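Local coordinates for protein beta-lactamase (Francisella tularensis subsp. tularensis, PDB 3P09) that probably hydrolyses beta-lactam antibiotics to substituted beta-amino acids, as a class A beta-lactamase associated with antibiotic resistance, at residues 37-42 against 52-57; 69-74 against 131-136; 87-92 against 113-118; 235-240 against 257-262. All blocks are in the same frame, centred on the assembly; numbering follows the deposited sequence.

Interaction 1 (37-42 against 52-57). With SO4 (sulfate ion), chain D; SO4 (sulfate ion), chain G.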
loop_
_atom_site.group_PDB
_atom_site.type_symbol
_atom_site.label_atom_id
_atom_site.label_comp_id
_atom_site.label_asym_id
_atom_site.label_seq_id
_atom_site.Cartn_x
_atom_site.Cartn_y
_atom_site.Cartn_z
ATOM N N GLY A 37 13.556 16.259 2.636
ATOM C CA GLY A 37 13.123 15.147 1.810
ATOM C C GLY A 37 12.073 15.510 0.777
ATOM O O GLY A 37 11.903 16.683 0.417
ATOM N N LYS A 38 11.374 14.488 0.288
ATOM C CA LYS A 38 10.445 14.653 -0.823
ATOM C C LYS A 38 9.105 14.029 -0.474
ATOM O O LYS A 38 9.049 12.939 0.099
ATOM C CB LYS A 38 11.009 13.982 -2.077
ATOM C CG LYS A 38 12.233 14.683 -2.650
ATOM C CD LYS A 38 11.848 15.633 -3.769
ATOM C CE LYS A 38 12.995 16.567 -4.104
ATOM N NZ LYS A 38 12.540 17.707 -4.948
ATOM N N ILE A 39 8.026 14.724 -0.816
ATOM C CA ILE A 39 6.702 14.153 -0.647
ATOM C C ILE A 39 6.074 13.956 -2.027
ATOM O O ILE A 39 6.250 14.784 -2.921
ATOM C CB ILE A 39 5.815 15.041 0.228
ATOM C CG1 ILE A 39 4.537 14.292 0.618
ATOM C CG2 ILE A 39 5.479 16.332 -0.504
ATOM C CD1 ILE A 39 4.327 14.166 2.090
ATOM N N GLY A 40 5.375 12.843 -2.208
ATOM C CA GLY A 40 4.777 12.525 -3.494
ATOM C C GLY A 40 3.303 12.257 -3.282
ATOM O O GLY A 40 2.929 11.544 -2.351
ATOM N N ILE A 41 2.473 12.831 -4.146
ATOM C CA ILE A 41 1.029 12.840 -3.970
ATOM C C ILE A 41 0.340 12.523 -5.299
ATOM O O ILE A 41 0.704 13.074 -6.341
ATOM C CB ILE A 41 0.529 14.258 -3.552
ATOM C CG1 ILE A 41 1.220 14.766 -2.277
ATOM C CG2 ILE A 41 -0.991 14.285 -3.424
ATOM C CD1 ILE A 41 1.132 13.850 -1.112
ATOM N N TYR A 42 -0.649 11.643 -5.277
ATOM C CA TYR A 42 -1.491 11.481 -6.450
ATOM C C TYR A 42 -2.903 11.143 -6.030
ATOM O O TYR A 42 -3.107 10.337 -5.120
ATOM C CB TYR A 42 -0.945 10.396 -7.377
ATOM C CG TYR A 42 -1.509 10.476 -8.790
ATOM C CD1 TYR A 42 -2.473 9.583 -9.225
ATOM C CD2 TYR A 42 -1.069 11.452 -9.682
ATOM C CE1 TYR A 42 -2.980 9.651 -10.503
ATOM C CE2 TYR A 42 -1.575 11.526 -10.964
ATOM C CZ TYR A 42 -2.535 10.624 -11.364
ATOM O OH TYR A 42 -3.053 10.681 -12.633
ATOM N N ILE A 52 -5.293 16.151 -8.072
ATOM C CA ILE A 52 -4.206 16.720 -7.268
ATOM C C ILE A 52 -2.967 15.837 -7.367
ATOM O O ILE A 52 -3.040 14.633 -7.141
ATOM C CB ILE A 52 -4.613 16.824 -5.786
ATOM C CG1 ILE A 52 -6.001 17.470 -5.657
ATOM C CG2 ILE A 52 -3.577 17.607 -4.999
ATOM C CD1 ILE A 52 -6.572 17.450 -4.244
ATOM N N LYS A 53 -1.829 16.420 -7.715
ATOM C CA LYS A 53 -0.622 15.621 -7.911
ATOM C C LYS A 53 0.611 16.461 -7.600
ATOM O O LYS A 53 0.614 17.665 -7.814
ATOM C CB LYS A 53 -0.561 15.107 -9.352
ATOM C CG LYS A 53 -0.628 16.219 -10.378
ATOM C CD LYS A 53 -0.788 15.717 -11.811
ATOM C CE LYS A 53 -0.997 16.917 -12.740
ATOM N NZ LYS A 53 -0.972 16.570 -14.181
ATOM N N TYR A 54 1.651 15.829 -7.074
ATOM C CA TYR A 54 2.877 16.548 -6.755
ATOM C C TYR A 54 4.005 15.541 -6.665
ATOM O O TYR A 54 3.887 14.552 -5.938
ATOM C CB TYR A 54 2.706 17.274 -5.429
ATOM C CG TYR A 54 3.880 18.138 -5.025
ATOM C CD1 TYR A 54 4.872 17.646 -4.183
ATOM C CD2 TYR A 54 3.991 19.445 -5.475
ATOM C CE1 TYR A 54 5.944 18.428 -3.804
ATOM C CE2 TYR A 54 5.067 20.245 -5.090
ATOM C CZ TYR A 54 6.037 19.724 -4.256
ATOM O OH TYR A 54 7.111 20.489 -3.861
ATOM N N ASN A 55 5.084 15.776 -7.414
ATOM C CA ASN A 55 6.149 14.788 -7.545
ATOM C C ASN A 55 5.589 13.422 -7.907
ATOM O O ASN A 55 6.071 12.409 -7.408
ATOM C CB ASN A 55 6.933 14.657 -6.228
ATOM C CG ASN A 55 7.966 15.750 -6.047
ATOM O OD1 ASN A 55 8.526 16.260 -7.024
ATOM N ND2 ASN A 55 8.234 16.110 -4.792
ATOM N N GLU A 56 4.564 13.381 -8.756
ATOM C CA GLU A 56 3.830 12.134 -8.943
ATOM C C GLU A 56 4.619 11.085 -9.730
ATOM O O GLU A 56 4.220 9.924 -9.786
ATOM C CB GLU A 56 2.472 12.384 -9.608
ATOM C CG GLU A 56 2.535 12.739 -11.080
ATOM C CD GLU A 56 2.813 14.212 -11.328
ATOM O OE1 GLU A 56 3.118 14.942 -10.362
ATOM O OE2 GLU A 56 2.716 14.646 -12.495
ATOM N N SER A 57 5.738 11.494 -10.328
ATOM C CA SER A 57 6.588 10.576 -11.085
ATOM C C SER A 57 7.953 10.381 -10.443
ATOM O O SER A 57 8.851 9.816 -11.050
ATOM C CB SER A 57 6.774 11.081 -12.516
ATOM O OG SER A 57 5.608 10.870 -13.281
HETATM S S SO4 D . -2.237 13.321 -14.741
HETATM O O1 SO4 D . -3.197 14.039 -13.905
HETATM O O2 SO4 D . -1.182 14.234 -15.171
HETATM O O3 SO4 D . -1.637 12.225 -13.990
HETATM O O4 SO4 D . -2.922 12.786 -15.915
HETATM S S SO4 G . 13.724 20.500 -7.313
HETATM O O1 SO4 G . 13.157 20.678 -5.975
HETATM O O2 SO4 G . 14.726 21.535 -7.564
HETATM O O3 SO4 G . 14.356 19.186 -7.401
HETATM O O4 SO4 G . 12.664 20.610 -8.314
HETATM O O HOH W 1 9.888 18.423 -4.657
#
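The carbonyl oxygen of Tyr-54 is held twice by strand 38-42: Ile-41 N donates to it at 2.9 Å, and Gly-40 CA turns a hydrogen to it at 3.3 Å. Tyr-54 N returns a bond of 3.0 Å to Ile-41 O, making the two an antiparallel hydrogen-bonded pair. Past it Asn-55 leaves the strand (phi 50°), and its side chain replaces the next rung: ND2 reaches Ile-39 O at 3.0 Å, with that oxygen near its amide plane. Ile-39 O also lies at the edge of the Tyr-54 ring, 3.4 Å from CD1. With CG anti to the backbone N (chi1 -176°), the Tyr-54 ring crosses the Ile-39 side chain at about a right angle, Tyr-54 CE1 to Ile-39 CG2 3.9 Å, and its hydroxyl bonds Glu-32. Tyr-42 and Lys-53 lie alongside on the sheet face away from Ile-41 and Tyr-54, CD2 to CB 3.7 Å, and their polar ends meet one sulfate, probably from the crystallisation liquor, at distances too short to rely on. A water links Lys-38 NZ to Asn-55 ND2. The arrangement is a beta hairpin at the border of the five-stranded antiparallel sheet of the class A beta-lactamase fold, backed by helices 24-35 and 271-289.

Interaction 2 (69-74 against 131-136)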
loop_
_atom_site.group_PDB
_atom_site.type_symbol
_atom_site.label_atom_id
_atom_site.label_comp_id
_atom_site.label_asym_id
_atom_site.label_seq_id
_atom_site.Cartn_x
_atom_site.Cartn_y
_atom_site.Cartn_z
ATOM N N LEU A 69 -0.576 -5.019 -3.648
ATOM C CA LEU A 69 -0.383 -5.577 -4.992
ATOM C C LEU A 69 -0.373 -7.101 -4.948
ATOM O O LEU A 69 -0.935 -7.783 -5.814
ATOM C CB LEU A 69 0.942 -5.095 -5.570
ATOM C CG LEU A 69 1.008 -3.589 -5.784
ATOM C CD1 LEU A 69 2.432 -3.178 -6.221
ATOM C CD2 LEU A 69 -0.006 -3.181 -6.828
ATOM N N LEU A 70 0.289 -7.623 -3.926
ATOM C CA LEU A 70 0.393 -9.063 -3.714
ATOM C C LEU A 70 -0.986 -9.673 -3.487
ATOM O O LEU A 70 -1.321 -10.705 -4.060
ATOM C CB LEU A 70 1.291 -9.333 -2.505
ATOM C CG LEU A 70 1.384 -10.780 -2.012
ATOM C CD1 LEU A 70 1.880 -11.708 -3.125
ATOM C CD2 LEU A 70 2.259 -10.904 -0.762
ATOM N N VAL A 71 -1.784 -9.028 -2.642
ATOM C CA VAL A 71 -3.130 -9.515 -2.369
ATOM C C VAL A 71 -4.014 -9.402 -3.615
ATOM O O VAL A 71 -4.808 -10.294 -3.916
ATOM C CB VAL A 71 -3.729 -8.805 -1.147
ATOM C CG1 VAL A 71 -5.228 -9.002 -1.084
ATOM C CG2 VAL A 71 -3.056 -9.338 0.098
ATOM N N GLY A 72 -3.848 -8.320 -4.364
ATOM C CA GLY A 72 -4.510 -8.207 -5.648
ATOM C C GLY A 72 -4.174 -9.386 -6.561
ATOM O O GLY A 72 -5.050 -9.981 -7.190
ATOM N N ALA A 73 -2.892 -9.722 -6.628
ATOM C CA ALA A 73 -2.428 -10.847 -7.429
ATOM C C ALA A 73 -3.057 -12.155 -6.973
ATOM O O ALA A 73 -3.415 -13.005 -7.785
ATOM C CB ALA A 73 -0.908 -10.943 -7.372
ATOM N N ILE A 74 -3.159 -12.330 -5.662
ATOM C CA ILE A 74 -3.765 -13.535 -5.118
ATOM C C ILE A 74 -5.233 -13.631 -5.519
ATOM O O ILE A 74 -5.723 -14.706 -5.872
ATOM C CB ILE A 74 -3.629 -13.558 -3.581
ATOM C CG1 ILE A 74 -2.161 -13.763 -3.196
ATOM C CG2 ILE A 74 -4.531 -14.644 -2.961
ATOM C CD1 ILE A 74 -1.672 -15.194 -3.434
ATOM N N ASN A 131 5.214 -13.220 2.952
ATOM C CA ASN A 131 6.186 -14.109 2.314
ATOM C C ASN A 131 5.523 -15.425 1.897
ATOM O O ASN A 131 5.838 -15.982 0.849
ATOM C CB ASN A 131 7.401 -14.364 3.228
ATOM C CG ASN A 131 8.339 -13.155 3.319
ATOM O OD1 ASN A 131 8.138 -12.143 2.649
ATOM N ND2 ASN A 131 9.365 -13.263 4.156
ATOM N N ILE A 132 4.601 -15.915 2.720
ATOM C CA ILE A 132 3.849 -17.130 2.388
ATOM C C ILE A 132 3.036 -16.929 1.106
ATOM O O ILE A 132 3.008 -17.794 0.227
ATOM C CB ILE A 132 2.915 -17.547 3.547
ATOM C CG1 ILE A 132 3.744 -18.051 4.739
ATOM C CG2 ILE A 132 1.913 -18.609 3.082
ATOM C CD1 ILE A 132 2.956 -18.234 6.000
ATOM N N LEU A 133 2.393 -15.772 0.986
ATOM C CA LEU A 133 1.562 -15.498 -0.182
ATOM C C LEU A 133 2.388 -15.436 -1.458
ATOM O O LEU A 133 1.972 -15.962 -2.497
ATOM C CB LEU A 133 0.773 -14.198 0.007
ATOM C CG LEU A 133 -0.357 -14.290 1.049
ATOM C CD1 LEU A 133 -0.974 -12.943 1.266
ATOM C CD2 LEU A 133 -1.439 -15.293 0.615
ATOM N N VAL A 134 3.554 -14.798 -1.375
ATOM C CA VAL A 134 4.475 -14.729 -2.512
ATOM C C VAL A 134 4.833 -16.145 -2.957
ATOM O O VAL A 134 4.807 -16.461 -4.141
ATOM C CB VAL A 134 5.776 -13.964 -2.156
ATOM C CG1 VAL A 134 6.875 -14.239 -3.194
ATOM C CG2 VAL A 134 5.508 -12.478 -2.035
ATOM N N ARG A 135 5.145 -17.004 -1.992
ATOM C CA ARG A 135 5.448 -18.393 -2.301
ATOM C C ARG A 135 4.245 -19.101 -2.927
ATOM O O ARG A 135 4.375 -19.764 -3.947
ATOM C CB ARG A 135 5.902 -19.133 -1.039
ATOM C CG ARG A 135 6.358 -20.569 -1.300
ATOM C CD ARG A 135 6.570 -21.319 -0.001
ATOM N NE ARG A 135 5.302 -21.532 0.686
ATOM C CZ ARG A 135 5.129 -21.429 2.002
ATOM N NH1 ARG A 135 6.145 -21.111 2.794
ATOM N NH2 ARG A 135 3.934 -21.644 2.524
ATOM N N GLU A 136 3.070 -18.966 -2.316
ATOM C CA GLU A 136 1.881 -19.669 -2.812
ATOM C C GLU A 136 1.415 -19.126 -4.159
ATOM O O GLU A 136 0.715 -19.814 -4.903
ATOM C CB GLU A 136 0.732 -19.637 -1.790
ATOM C CG GLU A 136 1.074 -20.283 -0.433
ATOM C CD GLU A 136 1.462 -21.750 -0.556
ATOM O OE1 GLU A 136 0.902 -22.441 -1.436
ATOM O OE2 GLU A 136 2.325 -22.208 0.232
#
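Leu-70 aims its CB at helix 131-136 and meets Leu-133 and Val-134 with everything beyond it. Leu-70 CG lies 4.0 Å from Leu-133 CB. The two methyls then divide: Leu-70 CD2 presses on Leu-133 CB at 3.7 Å and also touches Val-134 CG2 at 3.8 Å, while CD1 lies nearest Val-134, at its CG2 and backbone N. With CG anti to its own N (chi1 173°), the leucine reaches outward from helix 69-74, and its fork comes to rest between Leu-133 CB and Val-134 CG2. On helix 131-136 the counterpart is Leu-133. Its CD2 branch meets Ile-74 CD1 at 4.1 Å, and its CD1 branch approaches Val-71 CG2 at 4.3 Å, so the side chain lies among three residues of 69-74. Ile-74 crosses it at about a right angle and sets its CD1 3.8 Å from Leu-133 O.

Helices 66-80 and 127-137 belong to the helical part of the class A beta-lactamase fold; here their short segments run 10.2 Å apart at closest and cross at 39°. Ser-64, just before helix 66-80, and Lys-67 in its first turn fit an SxxK pattern, consistent with the active-site serine motif of this family; Leu-70 lies near those residues without touching them. Asn-119 of helix 115-123 touches Val-71, Ile-74 and Leu-133, and Leu-140 of helix 140-149 touches Val-134. On the far side of 131-136, Arg-135 grips Glu-136 OE2 side-on with NE and NH2, the oxygen lying in the guanidinium plane, and its NH1 makes a salt bridge with Asp-95.

Interaction 3 (87-92 against 113-118)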
loop_
_atom_site.group_PDB
_atom_site.type_symbol
_atom_site.label_atom_id
_atom_site.label_comp_id
_atom_site.label_asym_id
_atom_site.label_seq_id
_atom_site.Cartn_x
_atom_site.Cartn_y
_atom_site.Cartn_z
ATOM N N LYS A 87 -8.113 -22.341 0.326
ATOM C CA LYS A 87 -7.032 -23.322 0.435
ATOM C C LYS A 87 -6.280 -23.185 1.749
ATOM O O LYS A 87 -5.864 -22.086 2.118
ATOM C CB LYS A 87 -6.055 -23.180 -0.740
ATOM C CG LYS A 87 -4.770 -23.974 -0.574
ATOM C CD LYS A 87 -3.982 -24.073 -1.879
ATOM C CE LYS A 87 -4.567 -25.137 -2.804
ATOM N NZ LYS A 87 -3.715 -25.382 -4.008
ATOM N N LYS A 88 -6.088 -24.307 2.442
ATOM C CA LYS A 88 -5.462 -24.312 3.759
ATOM C C LYS A 88 -3.947 -24.367 3.668
ATOM O O LYS A 88 -3.388 -25.250 3.020
ATOM C CB LYS A 88 -5.972 -25.499 4.592
ATOM C CG LYS A 88 -7.457 -25.436 4.924
ATOM C CD LYS A 88 -7.959 -26.757 5.509
ATOM C CE LYS A 88 -9.487 -26.814 5.537
ATOM N NZ LYS A 88 -10.025 -28.045 6.204
ATOM N N ILE A 89 -3.288 -23.419 4.324
ATOM C CA ILE A 89 -1.837 -23.330 4.296
ATOM C C ILE A 89 -1.280 -23.534 5.692
ATOM O O ILE A 89 -1.623 -22.800 6.606
ATOM C CB ILE A 89 -1.349 -21.935 3.821
ATOM C CG1 ILE A 89 -2.072 -21.496 2.538
ATOM C CG2 ILE A 89 0.158 -21.954 3.623
ATOM C CD1 ILE A 89 -1.918 -22.487 1.366
ATOM N N PRO A 90 -0.414 -24.540 5.862
ATOM C CA PRO A 90 0.302 -24.725 7.128
ATOM C C PRO A 90 1.176 -23.521 7.473
ATOM O O PRO A 90 1.863 -22.988 6.608
ATOM C CB PRO A 90 1.180 -25.951 6.851
ATOM C CG PRO A 90 0.436 -26.708 5.809
ATOM C CD PRO A 90 -0.189 -25.655 4.929
ATOM N N ILE A 91 1.126 -23.079 8.724
ATOM C CA ILE A 91 2.002 -22.008 9.185
ATOM C C ILE A 91 3.120 -22.652 10.000
ATOM O O ILE A 91 2.859 -23.244 11.043
ATOM C CB ILE A 91 1.248 -20.991 10.066
ATOM C CG1 ILE A 91 0.021 -20.451 9.325
ATOM C CG2 ILE A 91 2.166 -19.853 10.481
ATOM C CD1 ILE A 91 0.317 -19.977 7.920
ATOM N N ASN A 92 4.353 -22.552 9.511
ATOM C CA ASN A 92 5.501 -23.175 10.170
ATOM C C ASN A 92 6.393 -22.130 10.841
ATOM O O ASN A 92 6.397 -20.966 10.445
ATOM C CB ASN A 92 6.316 -23.987 9.153
ATOM C CG ASN A 92 5.477 -25.048 8.449
ATOM O OD1 ASN A 92 4.708 -25.770 9.084
ATOM N ND2 ASN A 92 5.610 -25.133 7.133
ATOM N N LEU A 113 -3.858 -21.691 8.082
ATOM C CA LEU A 113 -4.668 -20.516 7.777
ATOM C C LEU A 113 -5.081 -20.614 6.301
ATOM O O LEU A 113 -4.307 -21.115 5.477
ATOM C CB LEU A 113 -3.851 -19.236 7.998
ATOM C CG LEU A 113 -3.588 -18.812 9.449
ATOM C CD1 LEU A 113 -2.740 -17.524 9.487
ATOM C CD2 LEU A 113 -4.907 -18.592 10.161
ATOM N N THR A 114 -6.285 -20.155 5.959
ATOM C CA THR A 114 -6.677 -20.129 4.548
ATOM C C THR A 114 -5.913 -19.019 3.824
ATOM O O THR A 114 -5.396 -18.101 4.454
ATOM C CB THR A 114 -8.169 -19.861 4.360
ATOM O OG1 THR A 114 -8.461 -18.538 4.814
ATOM C CG2 THR A 114 -9.010 -20.872 5.139
ATOM N N ILE A 115 -5.844 -19.106 2.498
ATOM C CA ILE A 115 -5.272 -18.020 1.702
ATOM C C ILE A 115 -5.962 -16.689 2.034
ATOM O O ILE A 115 -5.305 -15.651 2.183
ATOM C CB ILE A 115 -5.395 -18.333 0.195
ATOM C CG1 ILE A 115 -4.438 -19.469 -0.202
ATOM C CG2 ILE A 115 -5.162 -17.076 -0.654
ATOM C CD1 ILE A 115 -2.964 -19.073 -0.227
ATOM N N SER A 116 -7.287 -16.710 2.174
ATOM C CA SER A 116 -7.994 -15.463 2.478
ATOM C C SER A 116 -7.575 -14.893 3.825
ATOM O O SER A 116 -7.439 -13.679 3.975
ATOM C CB SER A 116 -9.519 -15.624 2.440
ATOM O OG SER A 116 -10.150 -14.346 2.554
ATOM N N GLN A 117 -7.381 -15.762 4.815
ATOM C CA GLN A 117 -6.914 -15.298 6.120
ATOM C C GLN A 117 -5.519 -14.689 6.027
ATOM O O GLN A 117 -5.183 -13.756 6.771
ATOM C CB GLN A 117 -6.901 -16.450 7.135
ATOM C CG GLN A 117 -8.300 -16.856 7.582
ATOM C CD GLN A 117 -8.295 -18.058 8.487
ATOM O OE1 GLN A 117 -7.623 -19.054 8.210
ATOM N NE2 GLN A 117 -9.038 -17.974 9.591
ATOM N N LEU A 118 -4.695 -15.234 5.140
ATOM C CA LEU A 118 -3.342 -14.716 4.947
ATOM C C LEU A 118 -3.392 -13.376 4.230
ATOM O O LEU A 118 -2.580 -12.503 4.496
ATOM C CB LEU A 118 -2.478 -15.716 4.167
ATOM C CG LEU A 118 -2.089 -16.946 4.986
ATOM C CD1 LEU A 118 -1.781 -18.169 4.105
ATOM C CD2 LEU A 118 -0.907 -16.607 5.879
#
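Ile-89 and Leu-118 interlock where the strand 88-90 passes over the first turn of the helix that starts at Ile-115. The CD1 methyl of Leu-118 is the bump: it nestles against Ile-89, 3.7 Å from CG1 and 3.8 Å from CB. Ile-89 CG1 is in turn met by Ile-115 CD1 at 3.8 Å, so this methylene sits in the notch between two methyls of the helix, both on one side of it. The placing of that methylene follows from chi1 of -49°, which turns CG1 beside the backbone N and leaves CG2 anti to it, against Ile-132 of helix 127-137. Leu-118 CD2 meets Ile-91 CD1 at 4.1 Å, the two side chains running antiparallel alongside one another, while Ile-91 CG1 rests 4.0 Å from Leu-113 CG.

Beneath this apolar layer the backbones form a two-stranded antiparallel sheet in the helical part of the class A beta-lactamase fold. Ile-89 and Leu-113 are its hydrogen-bonded pair, Ile-89 N giving to Leu-113 O at 2.8 Å and Leu-113 N giving back to Ile-89 O. Their side chains share the face turned to the helix, and Lys-88 and Thr-114 share the other. The pairing runs on into the helix start, where Ile-115 N reaches Lys-87 O at 3.0 Å. Thr-114 is the N-cap. Its OG1 accepts from Gln-117 N, and Gln-117 OE1 accepts from Thr-114 N on a lone pair at 2.8 Å, so the reciprocal bonds of a capping box close the turn.

Interaction 4 (235-240 against 257-262)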
loop_
_atom_site.group_PDB
_atom_site.type_symbol
_atom_site.label_atom_id
_atom_site.label_comp_id
_atom_site.label_asym_id
_atom_site.label_seq_id
_atom_site.Cartn_x
_atom_site.Cartn_y
_atom_site.Cartn_z
ATOM N N GLN A 235 14.137 3.095 6.994
ATOM C CA GLN A 235 15.295 3.854 6.549
ATOM C C GLN A 235 14.848 4.928 5.567
ATOM O O GLN A 235 13.744 4.854 5.032
ATOM C CB GLN A 235 16.340 2.939 5.916
ATOM C CG GLN A 235 15.812 2.067 4.802
ATOM C CD GLN A 235 16.921 1.521 3.916
ATOM O OE1 GLN A 235 17.979 1.111 4.400
ATOM N NE2 GLN A 235 16.682 1.525 2.605
ATOM N N TYR A 236 15.712 5.917 5.345
ATOM C CA TYR A 236 15.417 7.061 4.477
ATOM C C TYR A 236 14.073 7.701 4.810
ATOM O O TYR A 236 13.362 8.182 3.916
ATOM C CB TYR A 236 15.485 6.667 2.998
ATOM C CG TYR A 236 16.863 6.235 2.566
ATOM C CD1 TYR A 236 17.912 7.152 2.488
ATOM C CD2 TYR A 236 17.124 4.909 2.243
ATOM C CE1 TYR A 236 19.184 6.755 2.097
ATOM C CE2 TYR A 236 18.392 4.504 1.851
ATOM C CZ TYR A 236 19.415 5.425 1.781
ATOM O OH TYR A 236 20.668 5.012 1.385
ATOM N N ALA A 237 13.741 7.703 6.099
ATOM C CA ALA A 237 12.484 8.261 6.596
ATOM C C ALA A 237 11.267 7.791 5.794
ATOM O O ALA A 237 10.226 8.442 5.817
ATOM C CB ALA A 237 12.555 9.791 6.605
ATOM N N ALA A 238 11.385 6.660 5.097
ATOM C CA ALA A 238 10.340 6.262 4.146
ATOM C C ALA A 238 9.047 5.934 4.865
ATOM O O ALA A 238 8.982 4.994 5.665
ATOM C CB ALA A 238 10.794 5.078 3.274
ATOM N N THR A 239 8.016 6.715 4.570
ATOM C CA THR A 239 6.738 6.598 5.268
ATOM C C THR A 239 5.635 6.770 4.233
ATOM O O THR A 239 5.553 7.821 3.597
ATOM C CB THR A 239 6.607 7.718 6.333
ATOM O OG1 THR A 239 7.842 7.859 7.056
ATOM C CG2 THR A 239 5.480 7.406 7.316
ATOM N N ASN A 240 4.811 5.737 4.034
ATOM C CA ASN A 240 3.814 5.769 2.955
ATOM C C ASN A 240 2.417 5.459 3.450
ATOM O O ASN A 240 2.236 4.767 4.452
ATOM C CB ASN A 240 4.130 4.744 1.843
ATOM C CG ASN A 240 5.512 4.905 1.235
ATOM O OD1 ASN A 240 6.087 5.986 1.210
ATOM N ND2 ASN A 240 6.034 3.809 0.703
ATOM N N ILE A 257 0.111 8.919 -0.836
ATOM C CA ILE A 257 1.064 9.893 -0.304
ATOM C C ILE A 257 2.323 9.146 0.123
ATOM O O ILE A 257 2.261 8.272 0.994
ATOM C CB ILE A 257 0.487 10.652 0.910
ATOM C CG1 ILE A 257 -0.833 11.337 0.547
ATOM C CG2 ILE A 257 1.498 11.654 1.427
ATOM C CD1 ILE A 257 -1.512 12.034 1.720
ATOM N N LEU A 258 3.450 9.451 -0.525
ATOM C CA LEU A 258 4.707 8.765 -0.241
ATOM C C LEU A 258 5.703 9.811 0.230
ATOM O O LEU A 258 5.710 10.945 -0.261
ATOM C CB LEU A 258 5.241 8.054 -1.487
ATOM C CG LEU A 258 4.182 7.279 -2.303
ATOM C CD1 LEU A 258 4.821 6.640 -3.531
ATOM C CD2 LEU A 258 3.473 6.216 -1.488
ATOM N N TYR A 259 6.535 9.448 1.194
ATOM C CA TYR A 259 7.491 10.409 1.727
ATOM C C TYR A 259 8.822 9.711 1.915
ATOM O O TYR A 259 8.860 8.585 2.401
ATOM C CB TYR A 259 7.008 11.017 3.059
ATOM C CG TYR A 259 8.075 11.858 3.705
ATOM C CD1 TYR A 259 8.407 13.097 3.181
ATOM C CD2 TYR A 259 8.783 11.403 4.820
ATOM C CE1 TYR A 259 9.420 13.866 3.745
ATOM C CE2 TYR A 259 9.791 12.176 5.397
ATOM C CZ TYR A 259 10.104 13.406 4.848
ATOM O OH TYR A 259 11.105 14.190 5.395
ATOM N N THR A 260 9.906 10.367 1.516
ATOM C CA THR A 260 11.233 9.827 1.769
ATOM C C THR A 260 12.255 10.951 1.844
ATOM O O THR A 260 12.062 12.027 1.263
ATOM C CB THR A 260 11.644 8.782 0.688
ATOM O OG1 THR A 260 12.794 8.050 1.126
ATOM C CG2 THR A 260 11.942 9.453 -0.635
ATOM N N ASN A 261 13.325 10.713 2.592
ATOM C CA ASN A 261 14.462 11.634 2.624
ATOM C C ASN A 261 15.645 10.870 2.066
ATOM O O ASN A 261 16.309 10.134 2.788
ATOM C CB ASN A 261 14.733 12.106 4.065
ATOM C CG ASN A 261 15.904 13.080 4.166
ATOM O OD1 ASN A 261 16.651 13.288 3.205
ATOM N ND2 ASN A 261 16.080 13.665 5.357
ATOM N N PRO A 262 15.901 11.026 0.763
ATOM C CA PRO A 262 16.949 10.231 0.131
ATOM C C PRO A 262 18.337 10.651 0.602
ATOM O O PRO A 262 19.303 9.957 0.282
ATOM C CB PRO A 262 16.772 10.551 -1.350
ATOM C CG PRO A 262 16.223 11.934 -1.359
ATOM C CD PRO A 262 15.373 12.070 -0.134
#
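A first torsion of -167° carries Thr-260 OG1 away from its own nitrogen and to Tyr-236 O, where its hydroxyl donates at 2.9 Å onto a lone pair in the carbonyl plane. Asn-261 N also donates to Tyr-236 O at 2.9 Å, but from 46° above that plane. Positive phi at Tyr-236 and Ala-237 shapes a type I' turn, which sets Ala-237 CB against the Tyr-259 ring, 3.8 Å from CE2, while the Tyr-259 hydroxyl is held by Asp-36. The Tyr-236 ring meets Asn-261 O at its edge, CD1 to O 3.4 Å. Beyond the turn Thr-239 N bonds Tyr-259 O at 3.0 Å; the return bond to Thr-239 O is weak, and a second weak one runs from Tyr-259 N to Asn-240 OD1. The Asn-240 amide lies over Leu-258, Asn-240 CG to Leu-258 CD2 3.6 Å, and its ND2 is anchored by Pro-61 O. Asn-240 also lies near, without touching, residues of a pattern (Ser-64, Lys-67, Ser-125, Lys-229) consistent with the active site of this family. Strands 239-246 and 253-260 form an antiparallel hairpin, whose open end is tied here, in the five-stranded sheet of a class A beta-lactamase.

How the interactions relate
From the N terminus, interaction 1 closes the first short loop, joining strand 38-44 to 53-54 at one border of the five-stranded sheet. Helix 66-80 then opens interaction 2, whose loop closes only at helix 127-137; interaction 3 nests inside it, pairing 87-92 with 113-118. The two touch, Ile-132 on Ile-91 and Ile-74 on Ile-115, so together they join helices 66-80, 115-123 and 127-137 to the small two-stranded sheet. Interaction 4 comes later in series and returns to the five-stranded sheet. Strand 253-260 lies beside 38-44, so interactions 1 and 4 meet, with Lys-38 N probably bonded to Thr-260 O. Interactions 2 and 3 lie across the chain's centre from both.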